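Side-chain contacts in penicillin-binding protein PbpB (Mycobacterium tuberculosis, PDB 6KGU), which takes part in the synthesis of cross-linked peptidoglycan for the mycobacterial cell wall and binds beta-lactam antibiotics such as aztreonam through its transpeptidase domain: residues A[135-140]-A[256-261]; A[291-296]-A[318-323]; A[348-353]-A[386-391]. All blocks are in the same frame, centred on the assembly; numbering follows the deposited sequence.

Contact 1 of 3, residues A[135-140]-A[256-261]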
loop_
_atom_site.group_PDB
_atom_site.type_symbol
_atom_site.label_atom_id
_atom_site.label_comp_id
_atom_site.label_asym_id
_atom_site.label_seq_id
_atom_site.Cartn_x
_atom_site.Cartn_y
_atom_site.Cartn_z
ATOM N N ALA A 135 7.481 -5.541 13.893
ATOM C CA ALA A 135 7.144 -6.877 14.376
ATOM C C ALA A 135 6.060 -7.530 13.541
ATOM O O ALA A 135 5.963 -8.760 13.533
ATOM C CB ALA A 135 6.693 -6.837 15.839
ATOM N N ASN A 136 5.239 -6.736 12.847
ATOM C CA ASN A 136 4.254 -7.317 11.928
ATOM C C ASN A 136 4.926 -8.157 10.847
ATOM O O ASN A 136 4.349 -9.148 10.370
ATOM C CB ASN A 136 3.423 -6.194 11.286
ATOM C CG ASN A 136 4.289 -5.061 10.742
ATOM O OD1 ASN A 136 5.137 -4.497 11.451
ATOM N ND2 ASN A 136 4.096 -4.742 9.467
ATOM N N VAL A 137 6.129 -7.758 10.441
ATOM C CA VAL A 137 6.914 -8.458 9.426
ATOM C C VAL A 137 7.811 -9.517 10.057
ATOM O O VAL A 137 7.788 -10.686 9.657
ATOM C CB VAL A 137 7.726 -7.420 8.613
ATOM C CG1 VAL A 137 8.855 -8.081 7.836
ATOM C CG2 VAL A 137 6.797 -6.624 7.658
ATOM N N VAL A 138 8.566 -9.119 11.085
ATOM C CA VAL A 138 9.597 -9.975 11.667
ATOM C C VAL A 138 8.974 -11.185 12.350
ATOM O O VAL A 138 9.443 -12.318 12.186
ATOM C CB VAL A 138 10.465 -9.167 12.655
ATOM C CG1 VAL A 138 11.286 -10.096 13.560
ATOM C CG2 VAL A 138 11.357 -8.176 11.920
ATOM N N GLY A 139 7.928 -10.960 13.148
ATOM C CA GLY A 139 7.302 -12.028 13.910
ATOM C C GLY A 139 7.920 -12.249 15.282
ATOM O O GLY A 139 8.469 -11.317 15.880
ATOM N N GLY A 140 7.846 -13.486 15.782
ATOM C CA GLY A 140 8.373 -13.841 17.083
ATOM C C GLY A 140 8.852 -15.283 17.141
ATOM O O GLY A 140 8.692 -16.062 16.196
ATOM N N LEU A 256 -1.047 -9.040 16.075
ATOM C CA LEU A 256 0.033 -10.002 15.924
ATOM C C LEU A 256 0.400 -10.269 14.472
ATOM O O LEU A 256 1.450 -10.865 14.220
ATOM C CB LEU A 256 -0.340 -11.338 16.582
ATOM C CG LEU A 256 -0.980 -11.324 17.979
ATOM C CD1 LEU A 256 -1.101 -12.735 18.547
ATOM C CD2 LEU A 256 -0.225 -10.435 18.930
ATOM N N GLY A 257 -0.452 -9.883 13.520
ATOM C CA GLY A 257 -0.278 -10.260 12.130
ATOM C C GLY A 257 0.174 -9.098 11.270
ATOM O O GLY A 257 0.873 -8.198 11.743
ATOM N N ASN A 258 -0.223 -9.090 10.005
ATOM C CA ASN A 258 0.310 -8.131 9.035
ATOM C C ASN A 258 -0.798 -7.740 8.066
ATOM O O ASN A 258 -0.799 -8.137 6.894
ATOM C CB ASN A 258 1.530 -8.729 8.326
ATOM C CG ASN A 258 2.337 -7.697 7.562
ATOM O OD1 ASN A 258 2.245 -6.490 7.818
ATOM N ND2 ASN A 258 3.144 -8.170 6.615
ATOM N N PRO A 259 -1.773 -6.945 8.537
ATOM C CA PRO A 259 -2.948 -6.602 7.707
ATOM C C PRO A 259 -2.623 -5.997 6.350
ATOM O O PRO A 259 -3.421 -6.152 5.417
ATOM C CB PRO A 259 -3.699 -5.569 8.567
ATOM C CG PRO A 259 -3.226 -5.774 9.949
ATOM C CD PRO A 259 -1.821 -6.332 9.875
ATOM N N ALA A 260 -1.508 -5.266 6.229
ATOM C CA ALA A 260 -1.115 -4.680 4.945
ATOM C C ALA A 260 -1.049 -5.719 3.829
ATOM O O ALA A 260 -1.204 -5.374 2.648
ATOM C CB ALA A 260 0.254 -3.988 5.068
ATOM N N VAL A 261 -0.799 -6.984 4.169
ATOM C CA VAL A 261 -0.777 -8.041 3.169
ATOM C C VAL A 261 -1.906 -9.040 3.351
ATOM O O VAL A 261 -2.293 -9.684 2.368
ATOM C CB VAL A 261 0.580 -8.781 3.135
ATOM C CG1 VAL A 261 1.725 -7.817 2.832
ATOM C CG2 VAL A 261 0.819 -9.575 4.438
HETATM O O HOH W 1 3.336 -11.471 11.833
#

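Contact 2 of 3, residues A[291-296]-A[318-323]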
loop_
_atom_site.group_PDB
_atom_site.type_symbol
_atom_site.label_atom_id
_atom_site.label_comp_id
_atom_site.label_asym_id
_atom_site.label_seq_id
_atom_site.Cartn_x
_atom_site.Cartn_y
_atom_site.Cartn_z
ATOM N N LEU A 291 -15.124 17.871 -20.296
ATOM C CA LEU A 291 -16.238 16.942 -20.343
ATOM C C LEU A 291 -17.527 17.640 -19.907
ATOM O O LEU A 291 -17.528 18.802 -19.514
ATOM C CB LEU A 291 -15.942 15.734 -19.462
ATOM C CG LEU A 291 -14.576 15.113 -19.743
ATOM C CD1 LEU A 291 -14.140 14.254 -18.566
ATOM C CD2 LEU A 291 -14.625 14.295 -21.023
ATOM N N GLN A 292 -18.639 16.912 -19.990
ATOM C CA GLN A 292 -19.932 17.352 -19.479
ATOM C C GLN A 292 -20.437 16.250 -18.558
ATOM O O GLN A 292 -20.826 15.175 -19.027
ATOM C CB GLN A 292 -20.927 17.619 -20.613
ATOM C CG GLN A 292 -20.456 18.650 -21.657
ATOM C CD GLN A 292 -20.066 19.982 -21.019
ATOM O OE1 GLN A 292 -20.745 20.479 -20.124
ATOM N NE2 GLN A 292 -18.951 20.554 -21.472
ATOM N N VAL A 293 -20.425 16.503 -17.253
ATOM C CA VAL A 293 -20.624 15.426 -16.288
ATOM C C VAL A 293 -21.924 15.687 -15.525
ATOM O O VAL A 293 -21.996 16.629 -14.724
ATOM C CB VAL A 293 -19.421 15.305 -15.342
ATOM C CG1 VAL A 293 -19.562 14.087 -14.412
ATOM C CG2 VAL A 293 -18.116 15.227 -16.175
ATOM N N PRO A 294 -22.970 14.897 -15.746
ATOM C CA PRO A 294 -24.202 15.044 -14.958
ATOM C C PRO A 294 -24.025 14.521 -13.542
ATOM O O PRO A 294 -23.066 13.824 -13.212
ATOM C CB PRO A 294 -25.224 14.196 -15.723
ATOM C CG PRO A 294 -24.394 13.186 -16.463
ATOM C CD PRO A 294 -23.115 13.909 -16.832
ATOM N N GLY A 295 -25.013 14.834 -12.701
ATOM C CA GLY A 295 -24.955 14.424 -11.307
ATOM C C GLY A 295 -25.191 12.947 -11.104
ATOM O O GLY A 295 -24.807 12.401 -10.065
ATOM N N SER A 296 -25.824 12.287 -12.066
ATOM C CA SER A 296 -26.070 10.863 -11.940
ATOM C C SER A 296 -26.313 10.315 -13.327
ATOM O O SER A 296 -26.670 11.055 -14.242
ATOM C CB SER A 296 -27.264 10.567 -11.019
ATOM O OG SER A 296 -28.383 11.345 -11.386
ATOM N N THR A 318 -8.881 15.807 -16.018
ATOM C CA THR A 318 -8.131 16.038 -14.781
ATOM C C THR A 318 -9.065 16.246 -13.592
ATOM O O THR A 318 -8.915 15.598 -12.549
ATOM C CB THR A 318 -7.194 17.233 -14.979
ATOM O OG1 THR A 318 -6.157 16.849 -15.890
ATOM C CG2 THR A 318 -6.559 17.690 -13.659
ATOM N N GLY A 319 -10.076 17.104 -13.755
ATOM C CA GLY A 319 -11.006 17.357 -12.672
ATOM C C GLY A 319 -11.845 16.158 -12.272
ATOM O O GLY A 319 -12.252 16.046 -11.115
ATOM N N VAL A 320 -12.144 15.268 -13.216
ATOM C CA VAL A 320 -12.917 14.075 -12.884
ATOM C C VAL A 320 -12.196 13.264 -11.818
ATOM O O VAL A 320 -12.795 12.823 -10.831
ATOM C CB VAL A 320 -13.184 13.232 -14.143
ATOM C CG1 VAL A 320 -13.533 11.784 -13.749
ATOM C CG2 VAL A 320 -14.301 13.858 -14.964
ATOM N N PHE A 321 -10.897 13.067 -11.996
ATOM C CA PHE A 321 -10.119 12.360 -10.989
ATOM C C PHE A 321 -9.724 13.260 -9.819
ATOM O O PHE A 321 -9.698 12.791 -8.676
ATOM C CB PHE A 321 -8.920 11.713 -11.680
ATOM C CG PHE A 321 -9.343 10.754 -12.762
ATOM C CD1 PHE A 321 -9.991 9.567 -12.425
ATOM C CD2 PHE A 321 -9.167 11.060 -14.106
ATOM C CE1 PHE A 321 -10.427 8.665 -13.415
ATOM C CE2 PHE A 321 -9.591 10.169 -15.101
ATOM C CZ PHE A 321 -10.221 8.967 -14.742
ATOM N N GLY A 322 -9.502 14.554 -10.065
ATOM C CA GLY A 322 -9.155 15.457 -8.977
ATOM C C GLY A 322 -10.299 15.667 -7.997
ATOM O O GLY A 322 -10.075 15.762 -6.787
ATOM N N LYS A 323 -11.540 15.732 -8.500
ATOM C CA LYS A 323 -12.728 15.880 -7.658
ATOM C C LYS A 323 -13.384 14.547 -7.327
ATOM O O LYS A 323 -14.265 14.508 -6.460
ATOM C CB LYS A 323 -13.765 16.796 -8.325
ATOM C CG LYS A 323 -13.306 18.264 -8.407
ATOM C CD LYS A 323 -14.443 19.238 -8.668
ATOM C CE LYS A 323 -13.914 20.666 -8.887
ATOM N NZ LYS A 323 -13.240 21.228 -7.667
#

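Contact 3 of 3, residues A[348-353]-A[386-391]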
loop_
_atom_site.group_PDB
_atom_site.type_symbol
_atom_site.label_atom_id
_atom_site.label_comp_id
_atom_site.label_asym_id
_atom_site.label_seq_id
_atom_site.Cartn_x
_atom_site.Cartn_y
_atom_site.Cartn_z
ATOM N N PHE A 348 -2.328 -4.338 -13.820
ATOM C CA PHE A 348 -2.002 -3.665 -12.574
ATOM C C PHE A 348 -1.835 -4.634 -11.407
ATOM O O PHE A 348 -1.512 -4.179 -10.305
ATOM C CB PHE A 348 -3.087 -2.628 -12.230
ATOM C CG PHE A 348 -2.817 -1.245 -12.779
ATOM C CD1 PHE A 348 -1.760 -0.482 -12.294
ATOM C CD2 PHE A 348 -3.625 -0.706 -13.768
ATOM C CE1 PHE A 348 -1.523 0.815 -12.791
ATOM C CE2 PHE A 348 -3.399 0.580 -14.276
ATOM C CZ PHE A 348 -2.345 1.341 -13.788
ATOM N N GLY A 349 -2.094 -5.932 -11.604
ATOM C CA GLY A 349 -1.794 -6.957 -10.615
ATOM C C GLY A 349 -2.897 -7.282 -9.631
ATOM O O GLY A 349 -2.645 -8.008 -8.660
ATOM N N LEU A 350 -4.111 -6.786 -9.847
ATOM C CA LEU A 350 -5.192 -7.043 -8.909
ATOM C C LEU A 350 -5.662 -8.490 -9.020
ATOM O O LEU A 350 -5.564 -9.119 -10.075
ATOM C CB LEU A 350 -6.346 -6.077 -9.162
ATOM C CG LEU A 350 -5.873 -4.614 -9.091
ATOM C CD1 LEU A 350 -7.047 -3.640 -9.244
ATOM C CD2 LEU A 350 -5.094 -4.342 -7.781
ATOM N N GLY A 351 -6.149 -9.029 -7.906
ATOM C CA GLY A 351 -6.617 -10.402 -7.849
ATOM C C GLY A 351 -5.524 -11.446 -7.769
ATOM O O GLY A 351 -5.833 -12.643 -7.752
ATOM N N GLN A 352 -4.260 -11.039 -7.716
ATOM C CA GLN A 352 -3.130 -11.952 -7.695
ATOM C C GLN A 352 -2.179 -11.553 -6.570
ATOM O O GLN A 352 -1.899 -10.366 -6.377
ATOM C CB GLN A 352 -2.387 -11.941 -9.068
ATOM C CG GLN A 352 -3.325 -11.827 -10.311
ATOM C CD GLN A 352 -2.743 -10.966 -11.473
ATOM O OE1 GLN A 352 -1.740 -11.338 -12.086
ATOM N NE2 GLN A 352 -3.386 -9.820 -11.772
ATOM N N ARG A 353 -1.687 -12.545 -5.829
ATOM C CA ARG A 353 -0.621 -12.314 -4.860
ATOM C C ARG A 353 0.599 -11.683 -5.522
ATOM O O ARG A 353 0.965 -12.026 -6.650
ATOM C CB ARG A 353 -0.196 -13.626 -4.192
ATOM C CG ARG A 353 -1.121 -14.083 -3.113
ATOM C CD ARG A 353 -0.674 -15.424 -2.540
ATOM N NE ARG A 353 -1.652 -15.874 -1.560
ATOM C CZ ARG A 353 -2.650 -16.708 -1.826
ATOM N NH1 ARG A 353 -2.796 -17.202 -3.052
ATOM N NH2 ARG A 353 -3.501 -17.049 -0.862
ATOM N N LEU A 386 -14.809 -5.351 -5.946
ATOM C CA LEU A 386 -13.546 -6.063 -5.946
ATOM C C LEU A 386 -12.857 -5.718 -4.638
ATOM O O LEU A 386 -13.265 -4.787 -3.929
ATOM C CB LEU A 386 -12.665 -5.686 -7.146
ATOM C CG LEU A 386 -11.913 -4.350 -7.136
ATOM C CD1 LEU A 386 -11.011 -4.236 -8.352
ATOM C CD2 LEU A 386 -12.889 -3.168 -7.096
ATOM N N SER A 387 -11.811 -6.472 -4.315
ATOM C CA SER A 387 -11.065 -6.191 -3.100
ATOM C C SER A 387 -9.584 -6.336 -3.384
ATOM O O SER A 387 -9.179 -7.089 -4.274
ATOM C CB SER A 387 -11.495 -7.118 -1.952
ATOM O OG SER A 387 -11.056 -8.433 -2.206
ATOM N N MET A 388 -8.773 -5.615 -2.607
ATOM C CA MET A 388 -7.330 -5.651 -2.761
ATOM C C MET A 388 -6.708 -5.397 -1.402
ATOM O O MET A 388 -7.327 -4.793 -0.525
ATOM C CB MET A 388 -6.828 -4.584 -3.748
ATOM C CG MET A 388 -7.083 -3.135 -3.262
ATOM S SD MET A 388 -6.673 -1.859 -4.491
ATOM C CE MET A 388 -7.849 -2.260 -5.793
ATOM N N THR A 389 -5.462 -5.826 -1.257
ATOM C CA THR A 389 -4.675 -5.489 -0.087
ATOM C C THR A 389 -4.060 -4.102 -0.227
ATOM O O THR A 389 -3.974 -3.527 -1.318
ATOM C CB THR A 389 -3.582 -6.527 0.137
ATOM O OG1 THR A 389 -2.659 -6.468 -0.946
ATOM C CG2 THR A 389 -4.194 -7.934 0.194
ATOM N N LEU A 390 -3.630 -3.560 0.914
ATOM C CA LEU A 390 -2.860 -2.323 0.912
ATOM C C LEU A 390 -1.623 -2.439 0.031
ATOM O O LEU A 390 -1.265 -1.492 -0.683
ATOM C CB LEU A 390 -2.458 -1.954 2.349
ATOM C CG LEU A 390 -1.844 -0.552 2.480
ATOM C CD1 LEU A 390 -2.765 0.467 1.845
ATOM C CD2 LEU A 390 -1.571 -0.177 3.956
ATOM N N LEU A 391 -0.942 -3.590 0.078
ATOM C CA LEU A 391 0.268 -3.748 -0.729
ATOM C C LEU A 391 -0.055 -3.731 -2.221
ATOM O O LEU A 391 0.659 -3.102 -3.014
ATOM C CB LEU A 391 0.995 -5.046 -0.350
ATOM C CG LEU A 391 2.277 -5.318 -1.132
ATOM C CD1 LEU A 391 3.323 -4.216 -0.898
ATOM C CD2 LEU A 391 2.845 -6.697 -0.765
HETATM O O HOH W 2 -6.753 -7.297 -5.683
#

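Contact 1 of 3, residues A[135-140]-A[256-261]
Two asparagine amides meet where Asn136 ND2 donates to Asn258 OD1 at 3.0 Å, and the bond is nearly straight, with an N-H...O angle of 169°. The approach differs at its two ends. The acceptor oxygen lies in the amide plane of Asn136, whereas the donor sits well above the carbonyl plane of Asn258, and the two amide planes are strongly inclined to each other. Beside this bond Asn136 CB rests against the backbone carbonyl of Gly257, 3.3 Å from Gly257 O, and Val137 CG2 lies alongside Asn258 ND2 at 4.1 Å. A water adds a second, backbone-only link: it donates both to Asn136 O, at 2.9 Å, and to Leu256 O, at 3.1 Å. Segment 135-140 belongs to the dimerisation domain and 256-261 to the transpeptidase domain, so an amide-amide hydrogen bond, a water and a few touches of carbon on polar atoms join two modules. Further out, Asn136 ND2 also donates to Met236 O on strand 233-238, so two carbonyl oxygens grip this nitrogen and fix the rotation of its amide. Asn136 CG stands between its own backbone N and carbonyl carbon (chi1 48°), which folds the amide back over its own backbone, with ND2 pointing to Asn258 OD1. Asn258 occupies the N-cap position of helix 259-262, yet its side chain serves this interface and makes no capping bond.

Contact 2 of 3, residues A[291-296]-A[318-323]
Val320, on a short helix of the transpeptidase domain, meets Leu291 and Val293 of an irregular segment that runs between helix 272-281 and strand 296-299. The domain belongs to the penicillin-recognising transpeptidase family, and this contact lies in its helical part. It illustrates how an extended connection can be packed on a helix through apolar side chains, while backbone bonds of Leu291 to Tyr315 and of Val293 to Met313 hold it from outside the pair. Val320 buries the largest area of the three and contributes a single methyl group, CG2, to both partners. The closer is Leu291 CD1, 3.6 Å from Val320 CG2, a snug contact for two methyl groups. These two side chains cross at about a right angle and meet through one methyl from each. Val293 CG2 approaches the same Val320 methyl more loosely, at 4.2 Å.

The torsions explain why one valine branch does this work. With chi1 at 160°, Val320 CG1 is placed opposite the backbone N and turns toward the neighbouring Phe321, while CG2 faces the irregular segment. Leu291 reaches across with CG directed away from its carbonyl carbon (chi1 -50°). The backbones themselves stay well separated, the nearest alpha carbons being Val293 CA and Val320 CA, 8.5 Å apart.

Outside the pair of segments, helix 326-336 packs on the same group: Arg335 touches Leu291, Val327 touches Val293 and Thr329 touches Val320. The Val320 side chain is about 10 Å from that of Ser269, probably the serine that forms the acyl-ester intermediate, and does not reach the bound aztreonam. On its other branch, Val320 CG1 sits over the centre of the Phe321 ring, 4.2 Å above its plane.

Contact 3 of 3, residues A[348-353]-A[386-391]
Leu350 sends its branched end into an apolar corner formed by Leu386 and Met388, joining the turn after helix 338-347 to the extended lead-in of helix 390-401 within the transpeptidase domain. Leu350 CG is set opposite the carbonyl carbon (chi1 -56°), and the extended chi2 carries CD1 forward to touch both partners. The terminal methyl Met388 CE lies 3.8 Å from Leu350 CD1 and 4.0 Å from Leu350 CD2, so it rests against the fork of the leucine. Met388 runs out straight at chi2 and then bends at chi3 (63°), a turn that directs CE, rather than SD, at Leu350. Leu386 supplies a lighter touch, with its CD1 at 4.1 Å from Leu350 CD1.

The leucine is presented by a compact chain reversal. Gly349 ends helix 338-347 in a Schellman motif, and a type II beta turn follows from Gly349 to Gln352. Within that turn Gln352 NE2 bonds to Leu350 O at 2.8 Å and nearly straight, arriving from above the carbonyl plane; the same nitrogen also donates to Arg346 O in the preceding helix. A water joins the two backbones, accepting from Gly351 N at 2.9 Å and donating to Ser387 O at 2.8 Å. Met393 and Met396 of helix 390-401 pack on Met388, and Met396 also touches Leu350. The Leu386 side chain is about 7 Å from the bound aztreonam. The chemistry implies a division of labour: dispersion between methyl groups joins the side chains, while the polar backbone beside them is bridged by water.

Overall arrangement
The three contacts follow one another along the chain, each closing before the next opens. Contact 1 links the dimerisation domain to the transpeptidase domain, whereas contacts 2 and 3 lie wholly within the latter. Contacts 1 and 2 are on opposite sides of the chain's centre, their own centres 39 Å apart. Contact 3 lies 18 Å from contact 1 and 26 Å from contact 2, centre to centre. It touches contact 1 directly through a probable hydrogen bond, Leu391 N to Ala260 O, at 3.1 Å, so helices 259-262 and 390-401 connect the domain junction to the transpeptidase core. Contacts 2 and 3 do not touch, but each has a side chain about 10 Å from that of Ser269.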